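Local coordinates for phosphate ABC transporter, phosphate-binding protein (Clostridium perfringens, PDB 4GD5) that probably captures phosphate outside the membrane and delivers it to an ABC transporter for import, as substrate-binding proteins of this family do, at residues V39-S44 with I67-I72; S92-G97 with P240-Y245; V154-E159 with N182-D187. One frame throughout, in Å; residues are numbered along the deposited sequence.

Contact 1 of 3, residues V39-S44 with I67-I72. With PO4 (phosphate ion), chain C.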
loop_
_atom_site.group_PDB
_atom_site.type_symbol
_atom_site.label_atom_id
_atom_site.label_comp_id
_atom_site.label_asym_id
_atom_site.label_seq_id
_atom_site.Cartn_x
_atom_site.Cartn_y
_atom_site.Cartn_z
ATOM N N VAL A 39 14.489 -8.954 -16.035
ATOM C CA VAL A 39 13.920 -9.307 -14.738
ATOM C C VAL A 39 12.422 -8.946 -14.695
ATOM O O VAL A 39 12.059 -7.773 -14.792
ATOM C CB VAL A 39 14.736 -8.611 -13.618
ATOM C CG1 VAL A 39 14.211 -8.986 -12.223
ATOM C CG2 VAL A 39 16.213 -8.976 -13.741
ATOM N N SER A 40 11.566 -9.975 -14.573
ATOM C CA SER A 40 10.119 -9.784 -14.539
ATOM C C SER A 40 9.645 -9.624 -13.114
ATOM O O SER A 40 9.920 -10.482 -12.270
ATOM C CB SER A 40 9.402 -10.947 -15.216
ATOM O OG SER A 40 9.674 -12.182 -14.567
ATOM N N ILE A 41 8.879 -8.551 -12.851
ATOM C CA ILE A 41 8.358 -8.241 -11.522
ATOM C C ILE A 41 6.866 -7.944 -11.605
ATOM O O ILE A 41 6.435 -7.217 -12.502
ATOM C CB ILE A 41 9.136 -7.033 -10.918
ATOM C CG1 ILE A 41 10.672 -7.272 -10.918
ATOM C CG2 ILE A 41 8.638 -6.698 -9.533
ATOM C CD1 ILE A 41 11.514 -6.093 -10.330
ATOM N N SER A 42 6.072 -8.494 -10.684
ATOM C CA SER A 42 4.653 -8.161 -10.703
ATOM C C SER A 42 4.091 -8.092 -9.299
ATOM O O SER A 42 4.616 -8.727 -8.392
ATOM C CB SER A 42 3.856 -9.152 -11.557
ATOM O OG SER A 42 3.680 -10.422 -10.949
ATOM N N GLY A 43 3.001 -7.355 -9.117
ATOM C CA GLY A 43 2.447 -7.256 -7.785
ATOM C C GLY A 43 1.824 -5.935 -7.393
ATOM O O GLY A 43 1.164 -5.276 -8.174
ATOM N N SER A 44 2.094 -5.555 -6.152
ATOM C CA SER A 44 1.391 -4.508 -5.443
ATOM C C SER A 44 1.353 -3.189 -6.208
ATOM O O SER A 44 2.330 -2.799 -6.819
ATOM C CB SER A 44 2.108 -4.282 -4.105
ATOM O OG SER A 44 1.965 -2.965 -3.632
ATOM N N ILE A 67 14.319 -4.269 -16.597
ATOM C CA ILE A 67 13.338 -4.637 -15.576
ATOM C C ILE A 67 11.941 -4.311 -16.089
ATOM O O ILE A 67 11.699 -3.186 -16.521
ATOM C CB ILE A 67 13.657 -3.941 -14.223
ATOM C CG1 ILE A 67 15.021 -4.429 -13.660
ATOM C CG2 ILE A 67 12.539 -4.147 -13.173
ATOM C CD1 ILE A 67 15.640 -3.481 -12.862
ATOM N N GLU A 68 11.016 -5.303 -16.038
ATOM C CA GLU A 68 9.623 -5.134 -16.462
ATOM C C GLU A 68 8.735 -5.249 -15.247
ATOM O O GLU A 68 8.735 -6.293 -14.595
ATOM C CB GLU A 68 9.222 -6.182 -17.516
ATOM C CG GLU A 68 9.934 -6.021 -18.846
ATOM C CD GLU A 68 9.937 -7.257 -19.725
ATOM O OE1 GLU A 68 9.345 -8.290 -19.332
ATOM O OE2 GLU A 68 10.550 -7.192 -20.814
ATOM N N ILE A 69 8.020 -4.163 -14.909
ATOM C CA ILE A 69 7.179 -4.125 -13.702
ATOM C C ILE A 69 5.711 -4.013 -14.087
ATOM O O ILE A 69 5.351 -3.113 -14.845
ATOM C CB ILE A 69 7.619 -2.915 -12.817
ATOM C CG1 ILE A 69 9.091 -3.045 -12.363
ATOM C CG2 ILE A 69 6.677 -2.731 -11.601
ATOM C CD1 ILE A 69 9.785 -1.727 -12.076
ATOM N N ASN A 70 4.859 -4.895 -13.542
ATOM C CA ASN A 70 3.418 -4.853 -13.817
ATOM C C ASN A 70 2.663 -4.826 -12.514
ATOM O O ASN A 70 2.942 -5.633 -11.639
ATOM C CB ASN A 70 2.981 -6.025 -14.688
ATOM C CG ASN A 70 3.444 -5.858 -16.109
ATOM O OD1 ASN A 70 2.973 -4.976 -16.839
ATOM N ND2 ASN A 70 4.484 -6.578 -16.485
ATOM N N GLN A 71 1.739 -3.871 -12.371
ATOM C CA GLN A 71 0.958 -3.634 -11.147
ATOM C C GLN A 71 -0.387 -4.352 -11.228
ATOM O O GLN A 71 -1.267 -3.962 -12.012
ATOM C CB GLN A 71 0.778 -2.120 -10.930
ATOM C CG GLN A 71 2.126 -1.426 -10.733
ATOM C CD GLN A 71 2.008 0.057 -10.528
ATOM O OE1 GLN A 71 1.221 0.527 -9.715
ATOM N NE2 GLN A 71 2.863 0.822 -11.205
ATOM N N ILE A 72 -0.548 -5.402 -10.399
ATOM C CA ILE A 72 -1.735 -6.282 -10.410
ATOM C C ILE A 72 -2.270 -6.582 -8.994
ATOM O O ILE A 72 -3.176 -7.408 -8.856
ATOM C CB ILE A 72 -1.388 -7.618 -11.139
ATOM C CG1 ILE A 72 -0.210 -8.354 -10.441
ATOM C CG2 ILE A 72 -1.088 -7.384 -12.652
ATOM C CD1 ILE A 72 0.138 -9.792 -11.039
HETATM P P PO4 C . -1.723 -3.292 -3.187
HETATM O O1 PO4 C . -1.566 -4.828 -3.003
HETATM O O2 PO4 C . -0.380 -2.652 -2.756
HETATM O O3 PO4 C . -2.067 -2.921 -4.659
HETATM O O4 PO4 C . -2.882 -2.756 -2.275
HETATM O O HOH W 1 6.265 -8.192 -15.321
#

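Contact 2 of 3, residues S92-G97 with P240-Y245. With PO4 (phosphate ion), chain C.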
loop_
_atom_site.group_PDB
_atom_site.type_symbol
_atom_site.label_atom_id
_atom_site.label_comp_id
_atom_site.label_asym_id
_atom_site.label_seq_id
_atom_site.Cartn_x
_atom_site.Cartn_y
_atom_site.Cartn_z
ATOM N N SER A 92 2.635 -5.562 -0.501
ATOM C CA SER A 92 2.568 -4.433 0.440
ATOM C C SER A 92 1.941 -4.887 1.781
ATOM O O SER A 92 1.197 -4.162 2.439
ATOM C CB SER A 92 1.781 -3.296 -0.195
ATOM O OG SER A 92 0.441 -3.708 -0.411
ATOM N N ARG A 93 2.254 -6.104 2.172
ATOM C CA ARG A 93 1.818 -6.717 3.420
ATOM C C ARG A 93 2.690 -7.905 3.694
ATOM O O ARG A 93 3.323 -8.438 2.767
ATOM C CB ARG A 93 0.336 -7.170 3.344
ATOM C CG ARG A 93 0.004 -8.138 2.163
ATOM C CD ARG A 93 -1.282 -8.912 2.453
ATOM N NE ARG A 93 -1.723 -9.748 1.326
ATOM C CZ ARG A 93 -1.194 -10.923 0.995
ATOM N NH1 ARG A 93 -0.171 -11.417 1.684
ATOM N NH2 ARG A 93 -1.691 -11.619 -0.021
ATOM N N ASP A 94 2.665 -8.382 4.944
ATOM C CA ASP A 94 3.328 -9.630 5.263
ATOM C C ASP A 94 2.589 -10.750 4.551
ATOM O O ASP A 94 1.399 -10.617 4.226
ATOM C CB ASP A 94 3.343 -9.870 6.780
ATOM C CG ASP A 94 4.473 -9.113 7.452
ATOM O OD1 ASP A 94 5.658 -9.426 7.165
ATOM O OD2 ASP A 94 4.183 -8.165 8.186
ATOM N N LEU A 95 3.293 -11.852 4.287
ATOM C CA LEU A 95 2.678 -12.982 3.627
ATOM C C LEU A 95 1.688 -13.664 4.554
ATOM O O LEU A 95 1.919 -13.768 5.763
ATOM C CB LEU A 95 3.762 -13.948 3.143
ATOM C CG LEU A 95 4.116 -13.814 1.634
ATOM C CD1 LEU A 95 4.610 -12.408 1.285
ATOM C CD2 LEU A 95 5.192 -14.826 1.238
ATOM N N LYS A 96 0.536 -14.051 3.989
ATOM C CA LYS A 96 -0.504 -14.758 4.724
ATOM C C LYS A 96 0.005 -16.147 5.063
ATOM O O LYS A 96 0.907 -16.648 4.386
ATOM C CB LYS A 96 -1.773 -14.857 3.870
ATOM C CG LYS A 96 -2.468 -13.550 3.601
ATOM C CD LYS A 96 -3.906 -13.823 3.219
ATOM C CE LYS A 96 -4.598 -12.548 2.884
ATOM N NZ LYS A 96 -4.447 -12.202 1.452
ATOM N N GLY A 97 -0.580 -16.770 6.075
ATOM C CA GLY A 97 -0.197 -18.122 6.458
ATOM C C GLY A 97 -0.174 -19.109 5.294
ATOM O O GLY A 97 0.828 -19.804 5.076
ATOM N N PRO A 240 4.881 -3.613 5.719
ATOM C CA PRO A 240 6.106 -3.617 4.926
ATOM C C PRO A 240 5.819 -3.605 3.423
ATOM O O PRO A 240 4.716 -3.966 2.977
ATOM C CB PRO A 240 6.724 -4.963 5.281
ATOM C CG PRO A 240 5.517 -5.875 5.494
ATOM C CD PRO A 240 4.528 -4.973 6.201
ATOM N N PHE A 241 6.841 -3.220 2.662
ATOM C CA PHE A 241 6.956 -3.439 1.242
ATOM C C PHE A 241 7.949 -4.588 1.073
ATOM O O PHE A 241 9.096 -4.462 1.518
ATOM C CB PHE A 241 7.448 -2.188 0.509
ATOM C CG PHE A 241 6.426 -1.133 0.182
ATOM C CD1 PHE A 241 5.109 -1.250 0.618
ATOM C CD2 PHE A 241 6.769 -0.036 -0.601
ATOM C CE1 PHE A 241 4.165 -0.292 0.279
ATOM C CE2 PHE A 241 5.823 0.923 -0.940
ATOM C CZ PHE A 241 4.524 0.777 -0.519
ATOM N N LEU A 242 7.527 -5.695 0.443
ATOM C CA LEU A 242 8.402 -6.858 0.291
ATOM C C LEU A 242 8.657 -7.216 -1.142
ATOM O O LEU A 242 7.741 -7.160 -1.963
ATOM C CB LEU A 242 7.740 -8.105 0.948
ATOM C CG LEU A 242 7.363 -8.042 2.440
ATOM C CD1 LEU A 242 6.626 -9.324 2.870
ATOM C CD2 LEU A 242 8.580 -7.869 3.308
ATOM N N ALA A 243 9.891 -7.670 -1.430
ATOM C CA ALA A 243 10.223 -8.302 -2.707
ATOM C C ALA A 243 10.325 -9.765 -2.360
ATOM O O ALA A 243 11.023 -10.103 -1.395
ATOM C CB ALA A 243 11.537 -7.757 -3.262
ATOM N N VAL A 244 9.537 -10.624 -3.025
ATOM C CA VAL A 244 9.524 -12.039 -2.697
ATOM C C VAL A 244 9.968 -12.845 -3.917
ATOM O O VAL A 244 9.706 -12.444 -5.064
ATOM C CB VAL A 244 8.160 -12.543 -2.146
ATOM C CG1 VAL A 244 7.754 -11.767 -0.897
ATOM C CG2 VAL A 244 7.055 -12.494 -3.209
ATOM N N TYR A 245 10.641 -13.974 -3.685
ATOM C CA TYR A 245 11.103 -14.771 -4.814
ATOM C C TYR A 245 11.446 -16.190 -4.400
ATOM O O TYR A 245 11.675 -16.452 -3.218
ATOM C CB TYR A 245 12.365 -14.109 -5.454
ATOM C CG TYR A 245 13.534 -13.934 -4.508
ATOM C CD1 TYR A 245 13.679 -12.769 -3.753
ATOM C CD2 TYR A 245 14.509 -14.921 -4.384
ATOM C CE1 TYR A 245 14.766 -12.595 -2.897
ATOM C CE2 TYR A 245 15.583 -14.768 -3.512
ATOM C CZ TYR A 245 15.708 -13.602 -2.773
ATOM O OH TYR A 245 16.777 -13.449 -1.923
HETATM P P PO4 C . -1.723 -3.292 -3.187
HETATM O O1 PO4 C . -1.566 -4.828 -3.003
HETATM O O2 PO4 C . -0.380 -2.652 -2.756
HETATM O O3 PO4 C . -2.067 -2.921 -4.659
HETATM O O4 PO4 C . -2.882 -2.756 -2.275
#

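Contact 3 of 3, residues V154-E159 with N182-D187. With PO4 (phosphate ion), chain C.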
loop_
_atom_site.group_PDB
_atom_site.type_symbol
_atom_site.label_atom_id
_atom_site.label_comp_id
_atom_site.label_asym_id
_atom_site.label_seq_id
_atom_site.Cartn_x
_atom_site.Cartn_y
_atom_site.Cartn_z
ATOM N N VAL A 154 -19.534 7.933 1.844
ATOM C CA VAL A 154 -19.328 7.114 0.641
ATOM C C VAL A 154 -18.051 6.317 0.934
ATOM O O VAL A 154 -16.935 6.804 0.722
ATOM C CB VAL A 154 -19.279 7.957 -0.672
ATOM C CG1 VAL A 154 -18.916 7.090 -1.897
ATOM C CG2 VAL A 154 -20.604 8.693 -0.906
ATOM N N VAL A 155 -18.235 5.099 1.475
ATOM C CA VAL A 155 -17.122 4.240 1.869
ATOM C C VAL A 155 -16.497 3.620 0.616
ATOM O O VAL A 155 -17.224 3.106 -0.250
ATOM C CB VAL A 155 -17.607 3.159 2.877
ATOM C CG1 VAL A 155 -16.481 2.194 3.231
ATOM C CG2 VAL A 155 -18.179 3.802 4.146
ATOM N N VAL A 156 -15.154 3.730 0.506
ATOM C CA VAL A 156 -14.399 3.165 -0.613
ATOM C C VAL A 156 -13.384 2.148 -0.069
ATOM O O VAL A 156 -12.581 2.445 0.820
ATOM C CB VAL A 156 -13.718 4.226 -1.528
ATOM C CG1 VAL A 156 -13.262 3.588 -2.843
ATOM C CG2 VAL A 156 -14.672 5.388 -1.832
ATOM N N SER A 157 -13.429 0.945 -0.641
ATOM C CA SER A 157 -12.489 -0.127 -0.329
ATOM C C SER A 157 -11.754 -0.537 -1.595
ATOM O O SER A 157 -12.212 -0.260 -2.710
ATOM C CB SER A 157 -13.230 -1.340 0.219
ATOM O OG SER A 157 -13.918 -1.032 1.415
ATOM N N ARG A 158 -10.625 -1.216 -1.412
ATOM C CA ARG A 158 -9.890 -1.782 -2.533
ATOM C C ARG A 158 -10.497 -3.127 -2.907
ATOM O O ARG A 158 -11.246 -3.722 -2.112
ATOM C CB ARG A 158 -8.424 -1.952 -2.156
ATOM C CG ARG A 158 -7.617 -0.639 -2.213
ATOM C CD ARG A 158 -7.292 -0.186 -3.634
ATOM N NE ARG A 158 -6.621 -1.249 -4.396
ATOM C CZ ARG A 158 -5.342 -1.578 -4.254
ATOM N NH1 ARG A 158 -4.550 -0.866 -3.457
ATOM N NH2 ARG A 158 -4.838 -2.611 -4.924
ATOM N N GLU A 159 -10.128 -3.627 -4.102
ATOM C CA GLU A 159 -10.557 -4.937 -4.569
ATOM C C GLU A 159 -9.925 -6.046 -3.719
ATOM O O GLU A 159 -8.834 -5.851 -3.164
ATOM C CB GLU A 159 -10.171 -5.121 -6.052
ATOM C CG GLU A 159 -8.685 -5.385 -6.315
ATOM C CD GLU A 159 -7.640 -4.328 -5.972
ATOM O OE1 GLU A 159 -8.006 -3.137 -5.826
ATOM O OE2 GLU A 159 -6.435 -4.675 -5.997
ATOM N N ASN A 182 -22.719 -1.063 1.374
ATOM C CA ASN A 182 -22.741 0.154 0.574
ATOM C C ASN A 182 -21.336 0.571 0.100
ATOM O O ASN A 182 -21.236 1.528 -0.676
ATOM C CB ASN A 182 -23.415 1.297 1.338
ATOM C CG ASN A 182 -24.919 1.224 1.291
ATOM O OD1 ASN A 182 -25.513 0.532 0.446
ATOM N ND2 ASN A 182 -25.571 1.959 2.183
ATOM N N SER A 183 -20.273 -0.170 0.477
ATOM C CA SER A 183 -18.918 0.198 0.046
ATOM C C SER A 183 -18.733 0.132 -1.466
ATOM O O SER A 183 -19.247 -0.773 -2.138
ATOM C CB SER A 183 -17.860 -0.679 0.706
ATOM O OG SER A 183 -16.538 -0.300 0.328
ATOM N N GLN A 184 -18.009 1.115 -1.988
ATOM C CA GLN A 184 -17.567 1.198 -3.369
ATOM C C GLN A 184 -16.295 0.359 -3.452
ATOM O O GLN A 184 -15.540 0.330 -2.489
ATOM C CB GLN A 184 -17.245 2.675 -3.754
ATOM C CG GLN A 184 -18.370 3.691 -3.533
ATOM C CD GLN A 184 -19.475 3.484 -4.514
ATOM O OE1 GLN A 184 -19.307 3.715 -5.715
ATOM N NE2 GLN A 184 -20.605 3.000 -4.019
ATOM N N ILE A 185 -16.079 -0.352 -4.548
ATOM C CA ILE A 185 -14.839 -1.114 -4.714
ATOM C C ILE A 185 -14.023 -0.412 -5.814
ATOM O O ILE A 185 -14.535 -0.191 -6.915
ATOM C CB ILE A 185 -15.081 -2.623 -5.015
ATOM C CG1 ILE A 185 -15.961 -3.315 -3.936
ATOM C CG2 ILE A 185 -13.744 -3.374 -5.245
ATOM C CD1 ILE A 185 -15.408 -3.376 -2.427
ATOM N N SER A 186 -12.792 -0.010 -5.498
ATOM C CA SER A 186 -11.881 0.625 -6.458
ATOM C C SER A 186 -10.704 -0.314 -6.757
ATOM O O SER A 186 -10.046 -0.806 -5.839
ATOM C CB SER A 186 -11.366 1.959 -5.929
ATOM O OG SER A 186 -12.381 2.950 -5.924
ATOM N N ASP A 187 -10.448 -0.548 -8.037
ATOM C CA ASP A 187 -9.408 -1.452 -8.492
ATOM C C ASP A 187 -8.075 -0.713 -8.609
ATOM O O ASP A 187 -7.839 0.017 -9.584
ATOM C CB ASP A 187 -9.850 -2.073 -9.841
ATOM C CG ASP A 187 -9.016 -3.229 -10.371
ATOM O OD1 ASP A 187 -7.943 -3.508 -9.796
ATOM O OD2 ASP A 187 -9.435 -3.853 -11.371
HETATM P P PO4 C . -1.723 -3.292 -3.187
HETATM O O1 PO4 C . -1.566 -4.828 -3.003
HETATM O O2 PO4 C . -0.380 -2.652 -2.756
HETATM O O3 PO4 C . -2.067 -2.921 -4.659
HETATM O O4 PO4 C . -2.882 -2.756 -2.275
HETATM O O HOH W 2 -20.866 3.802 1.805
HETATM O O HOH W 3 -4.845 -4.360 -8.628
#

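Contact 1 of 3, residues V39-S44 with I67-I72
Strands 39-43 and 67-71 run parallel, their axes 14° apart, and form the two beta arms of a beta-alpha-beta crossover whose helix is 48-61. Five backbone hydrogen bonds zip them together, from Glu68 N on Val39 O to Ile72 N on Gly43 O (2.8 Å), the last made where the second strand gives way to a loop. Gly43 has positive phi (145°), and at this backbone shape a CB would press on the carbonyl O of Ser42. On the face carrying Val39, Ile41, Ile67 and Ile69 the contact is apolar: the CD1 end of Ile41 meets the CG2 branch of Ile67 at 3.6 Å, the two chains slanting across each other. Helix 252-262 adds Phe257 to this pair, while helix 48-61 packs against Ile69. The face of Ser40 and Ser42 is more polar. There Ile72 CG1 sits between its backbone N and carbonyl carbon (chi1 59°), and the extended chain lays CD1 3.6 Å from Ser42 OG, a hydroxyl hydrogen-bonded to Ser86 OG and Asn80 ND2. Water 1 donates to Ile41 O and accepts from Asn70 ND2 (2.7 Å). Past the strand end, Ser44 OG donates to phosphate O2 at 2.5 Å.

Contact 2 of 3, residues S92-G97 with P240-Y245
Leu242 carries its CG opposite the carbonyl carbon (chi1 -58°) with an extended chi2 of 176°, which sends CD1 across to the loop after strand 88-91, 3.4 Å from Arg93 O. Val244 CG1, set the same way, reaches Leu95 CD1 at 3.9 Å, and that methyl also meets Leu242 CD1, each chain crossing Leu95 at a slant. In this periplasmic-binding-protein fold, strand 238-245 pairs antiparallel with 88-91, and the contact carries that association on beyond the end of 88-91 by side-chain packing and a CA-H...O contact from Ser92 CA to Pro240 O (3.4 Å), with no hydrogen bond between the two segments. Ile78 of helix 74-83 also packs on Leu95. Arg93 O is buried here among carbons with no polar partner in the model. Toward the start of the strand segment, the Asp94 and Pro240 side chains cross at about a right angle, OD2 standing 3.8 Å from Pro240 CD. Arg93 NH1 donates to Asp94 O (3.1 Å), which lies in the guanidinium plane, and also forms a salt bridge with Glu99 of helix 97-100, while NH2 bonds Ser75 of helix 74-83, so the group ties the loop to two helices. At the start of the loop Ser92 CB approaches Phe241 CE1 obliquely at 3.9 Å. The Ser92 hydroxyl, set between backbone N and carbonyl carbon, donates to phosphate O2 at 2.7 Å.

Contact 3 of 3, residues V154-E159 with N182-D187
Ser157 and Ser183 meet hydroxyl to hydroxyl, their OG atoms 2.9 Å apart in a hydrogen bond that either could donate. Beside this pair the backbones are joined by nearly straight bonds: Gln184 N to Val155 O, Ser157 N to Gln184 O and Ser186 N to Ser157 O. The next step is poorer, for Glu159 N reaches Ser186 O only weakly, as the first strand ends. Side-chain contacts flank these bonds. Val156 CG1, opposite its backbone N (chi1 -166°), lies 3.3 Å from Ser186 OG, and Ile185 CG2 rests against Glu159 CA at 3.6 Å.

Strands 154-158 and 184-186 are the parallel arms of a beta-alpha-beta crossover through helix 163-172, and their axes diverge by 37°. At the carboxyl end of the first strand, Arg158 bends at both chi2 and chi3, curling its guanidinium back beside Ser186 O, which lies at the edge near its plane. Its NH2 gives a straight bond to phosphate O3 (2.8 Å), whereas NH1 makes a weak one to O4.

Glu159 fixes that guanidinium along its NE/NH2 edge, so NH2 serves both the carboxylate and the ion. The grip is a side-on salt bridge in which NE donates to OE1 (2.7 Å) and NH2 to OE2, both on syn sides, a two-point hold that limits rotation of the group. A turn at Glu159 chi2 (-64°) brings the acid back to its neighbour. Gly188 N also donates to OE1, and Arg158 and this added donor probably favour the charged carboxylate despite Asp187 OD1 being 4.0 Å from OE1. Between the two acids water 3 donates to Glu159 OE2 and, weakly, to Asp187 OD1 at 3.4 Å.

How the contacts relate
Contacts 1 and 3 are built alike, each a parallel strand pair from a beta-alpha-beta unit, partly buried and about 24 Å apart between centres; contact 2 is the more enclosed, a loop packed on a strand without cross-segment hydrogen bonds. Contacts 1 and 2 lie in one lobe, where strand 88-91 pairs with both 38-43 and 238-245, and contact 3 in the other, with the phosphate between them. The 39-44 and 92-97 segments bring neutral serine hydroxyls, and there contacts 1 and 2 touch, Ser44 OG lying 3.5 Å from Ser92 CB. Contact 3 brings an arginine braced by an acid. Thr45, Ser74, Ser162, Gly163 and Thr164 supply further bonds to the ion, consistent with a phosphate-binding cleft.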